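Local coordinates for maltose-binding protein MalE1 (Thermotoga maritima, PDB 6DTU), which binds maltotetraose and probably delivers malto-oligosaccharides to a membrane transporter for uptake into the cell, at residues 104-109 and 262-267; 146-151 and 202-207; 180-185 and 367-372. All coordinates share one frame; numbering follows the deposited sequence. Where two conformers were deposited one is given.

Overall arrangement
The three contacts are separate sites in the two-lobed fold of periplasmic binding proteins. Contact 1 is the one that meets the sugar directly: it pairs two buried strands, and E109 and Q264 belong to the glycan pocket. Contact 2 falls within the chain excursion between the two strands of contact 1 and joins an edge strand of another sheet to a loop; in contact 2 the side chain of T150 is about 9 Å from a bound glucose. Contact 3 alternates with both along the sequence, attaching the C-terminal helix to a small sheet. In contact 3 the side chain of I369 is about 10 Å from a bound glucose. Centres lie 27 to 30 Å apart, and nearest atoms are about 14 to 15 Å apart in every pairing.

Contact 1: 104-109 and 262-267; sequences IPYAME and GVQGFM. With GLC (alpha-D-glucopyranose), chain C.
E109 and Q264 project from neighbouring antiparallel strands whose pairing is interrupted by a classic beta bulge, and meet at the sugar. Glucose O2 gives its proton to E109 OE2 at 2.6 Å, and Q264 NE2 donates to the same OE2 at 2.9 Å, so one carboxylate oxygen is gripped by two donors. The amide approaches on the syn side of OE2 but 32° out of the carboxylate plane, while OE2 lies close to the plane of the amide. Q264 NE2 is also 3.1 Å from glucose O2, which closes a compact triangle of polar atoms. The other oxygen, OE1, forms a salt bridge with R301, fixing the carboxylate from a second direction. With an alanine at E109, glucose O2 and Q264 NE2 would probably lose their shared acceptor, and R301 its ionic mate.

Behind the pocket, the Q264 chain bends about its CB-CG bond (chi2 -78°), which carries its amide toward E109. Its CB rests 3.5 Å from Y106 CE2, and the Y106 hydroxyl is held by D299 and Q13. The backbone evidence for the bulge is that Y106 and A107 both face Q264: Y106 N donates to Q264 O at 2.8 Å, A107 N reaches the same oxygen only weakly, and Q264 N returns a bond to A107 O. The register therefore shifts by one residue between the P105-G265 and A107-Q264 pairs. On the opposite sheet face from E109 and Q264, P105 CB packs on V263 CG1 at 3.7 Å. The ring of Y106, one of the two bulge residues, meets that of F266 obliquely, their planes 55° apart. The carbonyl oxygen of I104 receives F266 N and also lies in the plane of the F266 ring, at its edge, 3.5 Å from CD2.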
loop_
_atom_site.group_PDB
_atom_site.type_symbol
_atom_site.label_atom_id
_atom_site.label_comp_id
_atom_site.label_asym_id
_atom_site.label_seq_id
_atom_site.Cartn_x
_atom_site.Cartn_y
_atom_site.Cartn_z
ATOM N N ILE A 104 4.012 2.189 15.418
ATOM C CA ILE A 104 4.642 0.875 15.521
ATOM C C ILE A 104 4.391 0.133 14.220
ATOM O O ILE A 104 3.235 -0.260 13.932
ATOM C CB ILE A 104 4.148 0.102 16.753
ATOM C CG1 ILE A 104 4.482 0.868 18.045
ATOM C CG2 ILE A 104 4.832 -1.267 16.826
ATOM C CD1 ILE A 104 4.548 0.018 19.296
ATOM N N PRO A 105 5.408 -0.093 13.390
ATOM C CA PRO A 105 5.218 -0.785 12.110
ATOM C C PRO A 105 5.092 -2.285 12.312
ATOM O O PRO A 105 5.773 -2.891 13.146
ATOM C CB PRO A 105 6.518 -0.476 11.361
ATOM C CG PRO A 105 7.535 -0.349 12.481
ATOM C CD PRO A 105 6.818 0.263 13.634
ATOM N N TYR A 106 4.207 -2.898 11.538
ATOM C CA TYR A 106 4.102 -4.349 11.582
ATOM C C TYR A 106 4.559 -5.036 10.302
ATOM O O TYR A 106 4.872 -6.231 10.343
ATOM C CB TYR A 106 2.684 -4.802 11.987
ATOM C CG TYR A 106 1.608 -4.772 10.908
ATOM C CD1 TYR A 106 1.416 -5.847 10.057
ATOM C CD2 TYR A 106 0.729 -3.701 10.812
ATOM C CE1 TYR A 106 0.432 -5.819 9.093
ATOM C CE2 TYR A 106 -0.259 -3.674 9.856
ATOM C CZ TYR A 106 -0.404 -4.744 9.014
ATOM O OH TYR A 106 -1.406 -4.716 8.062
ATOM N N ALA A 107 4.625 -4.327 9.181
ATOM C CA ALA A 107 5.019 -4.963 7.930
ATOM C C ALA A 107 5.356 -3.905 6.900
ATOM O O ALA A 107 4.875 -2.769 6.971
ATOM C CB ALA A 107 3.892 -5.834 7.360
ATOM N N MET A 108 6.180 -4.287 5.936
ATOM C CA MET A 108 6.315 -3.530 4.699
ATOM C C MET A 108 5.691 -4.319 3.551
ATOM O O MET A 108 5.274 -5.472 3.708
ATOM C CB MET A 108 7.772 -3.154 4.402
ATOM C CG MET A 108 8.635 -4.335 4.073
ATOM S SD MET A 108 10.301 -3.869 3.533
ATOM C CE MET A 108 10.077 -3.770 1.754
ATOM N N GLU A 109 5.610 -3.675 2.390
ATOM C CA GLU A 109 4.870 -4.273 1.288
ATOM C C GLU A 109 5.218 -3.549 -0.002
ATOM O O GLU A 109 5.701 -2.410 0.009
ATOM C CB GLU A 109 3.358 -4.163 1.523
ATOM C CG GLU A 109 2.903 -2.700 1.572
ATOM C CD GLU A 109 1.535 -2.508 2.171
ATOM O OE1 GLU A 109 0.981 -3.465 2.741
ATOM O OE2 GLU A 109 1.013 -1.385 2.053
ATOM N N GLY A 262 5.649 0.475 0.825
ATOM C CA GLY A 262 4.856 1.016 1.918
ATOM C C GLY A 262 5.140 0.268 3.206
ATOM O O GLY A 262 5.507 -0.904 3.186
ATOM N N VAL A 263 4.982 0.962 4.332
ATOM C CA VAL A 263 5.084 0.339 5.649
ATOM C C VAL A 263 3.750 0.545 6.352
ATOM O O VAL A 263 3.197 1.648 6.319
ATOM C CB VAL A 263 6.269 0.895 6.466
ATOM C CG1 VAL A 263 6.431 0.099 7.740
ATOM C CG2 VAL A 263 7.555 0.837 5.632
ATOM N N GLN A 264 3.198 -0.528 6.917
ATOM C CA GLN A 264 1.918 -0.497 7.623
ATOM C C GLN A 264 2.204 -0.544 9.116
ATOM O O GLN A 264 3.136 -1.232 9.548
ATOM C CB GLN A 264 1.065 -1.718 7.248
ATOM C CG GLN A 264 0.627 -1.777 5.787
ATOM C CD GLN A 264 -0.535 -0.854 5.503
ATOM O OE1 GLN A 264 -1.385 -0.608 6.365
ATOM N NE2 GLN A 264 -0.594 -0.343 4.281
ATOM N N GLY A 265 1.437 0.217 9.897
ATOM C CA GLY A 265 1.698 0.329 11.319
ATOM C C GLY A 265 0.535 0.913 12.092
ATOM O O GLY A 265 -0.502 1.284 11.542
ATOM N N PHE A 266 0.744 0.979 13.399
ATOM C CA PHE A 266 -0.248 1.420 14.365
ATOM C C PHE A 266 0.122 2.819 14.842
ATOM O O PHE A 266 1.236 3.035 15.335
ATOM C CB PHE A 266 -0.247 0.471 15.568
ATOM C CG PHE A 266 -0.638 -0.958 15.245
ATOM C CD1 PHE A 266 -1.947 -1.394 15.465
ATOM C CD2 PHE A 266 0.291 -1.870 14.740
ATOM C CE1 PHE A 266 -2.339 -2.724 15.169
ATOM C CE2 PHE A 266 -0.096 -3.201 14.433
ATOM C CZ PHE A 266 -1.411 -3.621 14.651
ATOM N N MET A 267 -0.827 3.749 14.743
ATOM C CA MET A 267 -0.634 5.132 15.161
ATOM C C MET A 267 -1.638 5.471 16.252
ATOM O O MET A 267 -2.742 4.942 16.261
ATOM C CB MET A 267 -0.824 6.064 13.993
ATOM C CG MET A 267 0.302 5.938 12.998
ATOM S SD MET A 267 -0.142 6.478 11.347
ATOM C CE MET A 267 -1.043 5.056 10.716
HETATM C C1 GLC C . -2.979 -0.711 -0.420
HETATM C C2 GLC C . -1.726 -0.114 0.107
HETATM C C3 GLC C . -1.898 1.307 0.398
HETATM C C4 GLC C . -2.338 2.071 -0.834
HETATM C C5 GLC C . -3.630 1.462 -1.458
HETATM C C6 GLC C . -3.926 1.997 -2.755
HETATM O O2 GLC C . -1.435 -0.781 1.371
HETATM O O3 GLC C . -0.615 1.909 0.811
HETATM O O4 GLC C . -2.680 3.454 -0.467
HETATM O O5 GLC C . -3.347 -0.021 -1.658
HETATM O O6 GLC C . -5.253 1.632 -3.100
#

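Contact 2: 146-151 and 202-207; sequences RGFITS and EGILDP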
loop_
_atom_site.group_PDB
_atom_site.type_symbol
_atom_site.label_atom_id
_atom_site.label_comp_id
_atom_site.label_asym_id
_atom_site.label_seq_id
_atom_site.Cartn_x
_atom_site.Cartn_y
_atom_site.Cartn_z
ATOM N N ARG A 146 -10.322 -12.771 -17.532
ATOM C CA ARG A 146 -9.537 -11.627 -17.955
ATOM C C ARG A 146 -8.069 -12.023 -17.938
ATOM O O ARG A 146 -7.594 -12.627 -16.972
ATOM C CB ARG A 146 -9.759 -10.462 -16.987
ATOM C CG ARG A 146 -10.990 -9.604 -17.266
ATOM C CD ARG A 146 -10.801 -8.753 -18.539
ATOM N NE ARG A 146 -9.696 -7.810 -18.362
ATOM C CZ ARG A 146 -9.800 -6.615 -17.792
ATOM N NH1 ARG A 146 -10.970 -6.167 -17.345
ATOM N NH2 ARG A 146 -8.720 -5.854 -17.673
ATOM N N GLY A 147 -7.359 -11.701 -19.019
ATOM C CA GLY A 147 -5.935 -11.991 -19.072
ATOM C C GLY A 147 -5.122 -11.190 -18.073
ATOM O O GLY A 147 -4.204 -11.727 -17.447
ATOM N N PHE A 148 -5.454 -9.907 -17.897
ATOM C CA PHE A 148 -4.690 -9.029 -17.018
ATOM C C PHE A 148 -5.599 -7.931 -16.482
ATOM O O PHE A 148 -6.394 -7.358 -17.232
ATOM C CB PHE A 148 -3.508 -8.400 -17.767
ATOM C CG PHE A 148 -2.719 -7.428 -16.942
ATOM C CD1 PHE A 148 -1.844 -7.880 -15.958
ATOM C CD2 PHE A 148 -2.897 -6.058 -17.113
ATOM C CE1 PHE A 148 -1.142 -6.977 -15.161
ATOM C CE2 PHE A 148 -2.189 -5.146 -16.332
ATOM C CZ PHE A 148 -1.310 -5.615 -15.353
ATOM N N ILE A 149 -5.487 -7.654 -15.180
ATOM C CA ILE A 149 -6.203 -6.551 -14.542
ATOM C C ILE A 149 -5.309 -5.879 -13.508
ATOM O O ILE A 149 -4.661 -6.545 -12.696
ATOM C CB ILE A 149 -7.518 -6.978 -13.849
ATOM C CG1 ILE A 149 -8.287 -8.040 -14.627
ATOM C CG2 ILE A 149 -8.418 -5.756 -13.630
ATOM C CD1 ILE A 149 -9.515 -8.505 -13.844
ATOM N N THR A 150 -5.352 -4.552 -13.483
ATOM C CA THR A 150 -4.974 -3.803 -12.293
ATOM C C THR A 150 -5.879 -2.583 -12.222
ATOM O O THR A 150 -6.755 -2.392 -13.073
ATOM C CB THR A 150 -3.475 -3.486 -12.238
ATOM O OG1 THR A 150 -3.163 -2.985 -10.932
ATOM C CG2 THR A 150 -3.110 -2.420 -13.278
ATOM N N SER A 151 -5.680 -1.765 -11.189
ATOM C CA SER A 151 -6.489 -0.559 -11.035
ATOM C C SER A 151 -5.927 0.499 -11.981
ATOM O O SER A 151 -5.009 1.248 -11.642
ATOM C CB SER A 151 -6.490 -0.125 -9.576
ATOM O OG SER A 151 -7.515 0.834 -9.372
ATOM N N GLU A 202 -4.591 -1.533 -26.512
ATOM C CA GLU A 202 -4.547 -2.888 -27.034
ATOM C C GLU A 202 -5.593 -3.803 -26.410
ATOM O O GLU A 202 -5.608 -4.994 -26.733
ATOM C CB GLU A 202 -3.137 -3.466 -26.910
ATOM C CG GLU A 202 -2.120 -2.701 -27.738
ATOM C CD GLU A 202 -0.758 -3.356 -27.776
ATOM O OE1 GLU A 202 -0.657 -4.572 -27.506
ATOM O OE2 GLU A 202 0.221 -2.640 -28.074
ATOM N N GLY A 203 -6.453 -3.284 -25.530
ATOM C CA GLY A 203 -7.561 -4.048 -24.980
ATOM C C GLY A 203 -7.223 -4.948 -23.811
ATOM O O GLY A 203 -8.071 -5.753 -23.402
ATOM N N ILE A 204 -6.011 -4.840 -23.270
ATOM C CA ILE A 204 -5.579 -5.638 -22.120
ATOM C C ILE A 204 -6.230 -5.127 -20.843
ATOM O O ILE A 204 -6.510 -5.894 -19.912
ATOM C CB ILE A 204 -4.042 -5.559 -22.014
ATOM C CG1 ILE A 204 -3.393 -5.921 -23.346
ATOM C CG2 ILE A 204 -3.505 -6.434 -20.877
ATOM C CD1 ILE A 204 -3.700 -7.315 -23.769
ATOM N N LEU A 205 -6.400 -3.807 -20.750
ATOM C CA LEU A 205 -7.088 -3.167 -19.646
ATOM C C LEU A 205 -8.315 -2.449 -20.173
ATOM O O LEU A 205 -8.326 -1.928 -21.299
ATOM C CB LEU A 205 -6.199 -2.143 -18.942
ATOM C CG LEU A 205 -5.047 -2.719 -18.133
ATOM C CD1 LEU A 205 -4.254 -1.584 -17.534
ATOM C CD2 LEU A 205 -5.539 -3.704 -17.063
ATOM N N ASP A 206 -9.319 -2.406 -19.353
ATOM C CA ASP A 206 -10.537 -1.708 -19.686
ATOM C C ASP A 206 -10.603 -0.409 -18.901
ATOM O O ASP A 206 -10.179 -0.366 -17.740
ATOM C CB ASP A 206 -11.754 -2.572 -19.347
ATOM C CG ASP A 206 -13.060 -1.945 -19.819
ATOM O OD1 ASP A 206 -13.417 -2.131 -21.006
ATOM O OD2 ASP A 206 -13.718 -1.239 -19.023
ATOM N N PRO A 207 -11.129 0.658 -19.506
ATOM C CA PRO A 207 -11.177 1.962 -18.835
ATOM C C PRO A 207 -11.850 1.941 -17.471
ATOM O O PRO A 207 -11.562 2.792 -16.632
ATOM C CB PRO A 207 -11.966 2.829 -19.827
ATOM C CG PRO A 207 -11.733 2.193 -21.160
ATOM C CD PRO A 207 -11.571 0.725 -20.912
HETATM O O HOH W 1 -7.244 -8.626 -19.864
#
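The guanidinium of R146 has L205 CD2 at its edge, near its plane, and water 1 at the edge as well; I149 CG1 covers one face, 3.7 Å above the centre. The contact ties an outermost strand of the four-stranded mixed sheet to the loop that leaves helix 187-201 through a Schellman motif at G203. R146 supplies the polar link. Its chain folds back at chi2 (-71°) and again at chi3, to where NH2 donates hydrogen bonds to I204 O at 3.1 Å and F148 O at 2.8 Å, both acceptors lying about 30° out of the guanidinium plane. These two carbonyl oxygens are themselves only 3.1 Å apart, and both are acceptors, so the shared cationic donor probably offsets their mutual repulsion. NH2 also forms a salt bridge with D209. Water 1 accepts from R146 NE and F148 N and can donate to I204 O, a second, water-mediated path across the gap.

Apolar packing lies alongside: with CG anti to the backbone N (chi1 177°), the F148 ring swings over to the loop side, where CD2 meets L205 CD2 at 3.5 Å. That same L205 methyl approaches T150 N at 3.7 Å, a buried amide nitrogen for which the model contains no hydrogen-bonding partner.

Contact 3: 180-185 and 367-372; sequences NDIGLA and ERIKAQ
I182 makes the central apolar contact here, where an edge strand of a small antiparallel sheet packs against the C-terminal helix. Its terminal methyl, CD1, touches two side chains from consecutive helix positions: I369 CG2 at 3.5 Å and K370 CG, also at 3.5 Å. The CA-CB-CG1-CD1 torsion of 177° stretches this branch straight out from the strand, so that the end of the side chain does the touching. I182 crosses I369 obliquely, but it runs alongside the aliphatic part of K370 in the opposite direction. Farther along the strand's exit, L184 adds a second apolar pair; its CD1 meets I369 CD1 at 3.9 Å, the two side chains crossing at about a right angle. I369 thus touches both partners through different branches, CG2 toward I182 and CD1 toward L184.

The polar part is mediated largely by solvent. K370 curls at its last two torsions (79° and 67°), which brings NZ back to the backbone at the corner before the strand, 2.9 Å from N180 O. Water 3 accepts from NZ at 2.9 Å and from I182 N at 3.0 Å, so it connects the ammonium group to the strand's main chain. Water 2 accepts from N180 ND2 in the conformer described, and only weakly from K370 NZ.

Around this interface, D181 and G183 pair through their backbones with strand 168-173, and I182 also rests on F170 of that strand. On the helical side, V366 of the same helix also touches I182 and L184, while helix 341-352 flanks the interface, M344 touching L184 and A343 touching I369.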
loop_
_atom_site.group_PDB
_atom_site.type_symbol
_atom_site.label_atom_id
_atom_site.label_comp_id
_atom_site.label_asym_id
_atom_site.label_seq_id
_atom_site.Cartn_x
_atom_site.Cartn_y
_atom_site.Cartn_z
ATOM N N ASN A 180 9.603 20.953 -4.110
ATOM C CA ASN A 180 9.436 21.902 -5.201
ATOM C C ASN A 180 9.907 21.352 -6.535
ATOM O O ASN A 180 9.783 22.039 -7.552
ATOM C CB ASN A 180 10.147 23.216 -4.886
ATOM C CG ASN A 180 9.405 24.033 -3.865
ATOM O OD1 ASN A 180 9.479 23.768 -2.667
ATOM N ND2 ASN A 180 8.679 25.038 -4.331
ATOM N N ASP A 181 10.414 20.125 -6.559
ATOM C CA ASP A 181 10.903 19.479 -7.771
ATOM C C ASP A 181 10.082 18.211 -7.945
ATOM O O ASP A 181 10.388 17.173 -7.358
ATOM C CB ASP A 181 12.403 19.214 -7.669
ATOM C CG ASP A 181 12.981 18.556 -8.917
ATOM O OD1 ASP A 181 12.228 17.991 -9.733
ATOM O OD2 ASP A 181 14.209 18.599 -9.079
ATOM N N ILE A 182 9.041 18.303 -8.763
ATOM C CA ILE A 182 8.099 17.208 -8.964
ATOM C C ILE A 182 8.395 16.548 -10.306
ATOM O O ILE A 182 8.569 17.238 -11.314
ATOM C CB ILE A 182 6.651 17.718 -8.874
ATOM C CG1 ILE A 182 6.387 18.297 -7.484
ATOM C CG2 ILE A 182 5.653 16.601 -9.154
ATOM C CD1 ILE A 182 4.998 18.894 -7.353
ATOM N N GLY A 183 8.468 15.209 -10.325
ATOM C CA GLY A 183 8.843 14.522 -11.553
ATOM C C GLY A 183 7.768 13.643 -12.164
ATOM O O GLY A 183 8.056 12.701 -12.915
ATOM N N LEU A 184 6.516 13.954 -11.882
ATOM C CA LEU A 184 5.411 13.139 -12.355
ATOM C C LEU A 184 4.941 13.522 -13.751
ATOM O O LEU A 184 3.935 12.979 -14.218
ATOM C CB LEU A 184 4.257 13.198 -11.351
ATOM C CG LEU A 184 4.647 12.628 -9.995
ATOM C CD1 LEU A 184 3.539 12.927 -9.004
ATOM C CD2 LEU A 184 4.887 11.136 -10.089
ATOM N N ALA A 185 5.616 14.474 -14.403
ATOM C CA ALA A 185 5.362 14.782 -15.806
ATOM C C ALA A 185 6.662 14.906 -16.589
ATOM O O ALA A 185 6.680 15.551 -17.641
ATOM C CB ALA A 185 4.512 16.043 -15.987
ATOM N N GLU A 367 0.908 20.789 -12.246
ATOM C CA GLU A 367 0.525 22.152 -11.885
ATOM C C GLU A 367 -0.488 22.157 -10.748
ATOM O O GLU A 367 -0.448 23.033 -9.874
ATOM C CB GLU A 367 -0.064 22.888 -13.093
ATOM C CG GLU A 367 0.759 22.779 -14.368
ATOM C CD GLU A 367 0.290 23.721 -15.471
ATOM O OE1 GLU A 367 1.143 24.197 -16.252
ATOM O OE2 GLU A 367 -0.933 23.970 -15.571
ATOM N N ARG A 368 -1.376 21.167 -10.722
ATOM C CA ARG A 368 -2.323 21.069 -9.623
ATOM C C ARG A 368 -1.616 20.744 -8.317
ATOM O O ARG A 368 -1.871 21.388 -7.298
ATOM C CB ARG A 368 -3.406 20.040 -9.948
ATOM C CG ARG A 368 -4.376 19.779 -8.825
ATOM C CD ARG A 368 -5.432 18.761 -9.224
ATOM N NE ARG A 368 -6.071 18.141 -8.064
ATOM C CZ ARG A 368 -7.046 17.248 -8.153
ATOM N NH1 ARG A 368 -7.487 16.883 -9.346
ATOM N NH2 ARG A 368 -7.576 16.723 -7.059
ATOM N N ILE A 369 -0.677 19.797 -8.346
ATOM C CA ILE A 369 0.041 19.416 -7.128
ATOM C C ILE A 369 0.830 20.599 -6.589
ATOM O O ILE A 369 0.813 20.886 -5.384
ATOM C CB ILE A 369 0.965 18.225 -7.416
ATOM C CG1 ILE A 369 0.138 17.013 -7.849
ATOM C CG2 ILE A 369 1.798 17.906 -6.194
ATOM C CD1 ILE A 369 0.981 15.875 -8.416
ATOM N N LYS A 370 1.536 21.300 -7.480
ATOM C CA LYS A 370 2.367 22.427 -7.070
ATOM C C LYS A 370 1.522 23.536 -6.459
ATOM O O LYS A 370 1.857 24.076 -5.399
ATOM C CB LYS A 370 3.146 22.965 -8.275
ATOM C CG LYS A 370 4.209 22.025 -8.807
ATOM C CD LYS A 370 5.045 22.652 -9.900
ATOM C CE LYS A 370 6.085 23.585 -9.301
ATOM N NZ LYS A 370 7.118 22.841 -8.494
ATOM N N ALA A 371 0.403 23.871 -7.102
ATOM C CA ALA A 371 -0.437 24.942 -6.579
ATOM C C ALA A 371 -0.938 24.599 -5.186
ATOM O O ALA A 371 -0.958 25.451 -4.291
ATOM C CB ALA A 371 -1.591 25.228 -7.543
ATOM N N GLN A 372 -1.304 23.340 -4.968
ATOM C CA GLN A 372 -1.783 22.941 -3.658
ATOM C C GLN A 372 -0.662 22.968 -2.620
ATOM O O GLN A 372 -0.890 23.397 -1.491
ATOM C CB GLN A 372 -2.497 21.597 -3.775
ATOM C CG GLN A 372 -3.978 21.707 -4.257
ATOM C CD GLN A 372 -4.194 22.293 -5.671
ATOM O OE1 GLN A 372 -3.447 23.141 -6.147
ATOM N NE2 GLN A 372 -5.258 21.842 -6.330
HETATM O O HOH W 2 7.402 25.520 -7.275
HETATM O O HOH W 3 8.403 20.883 -10.195
#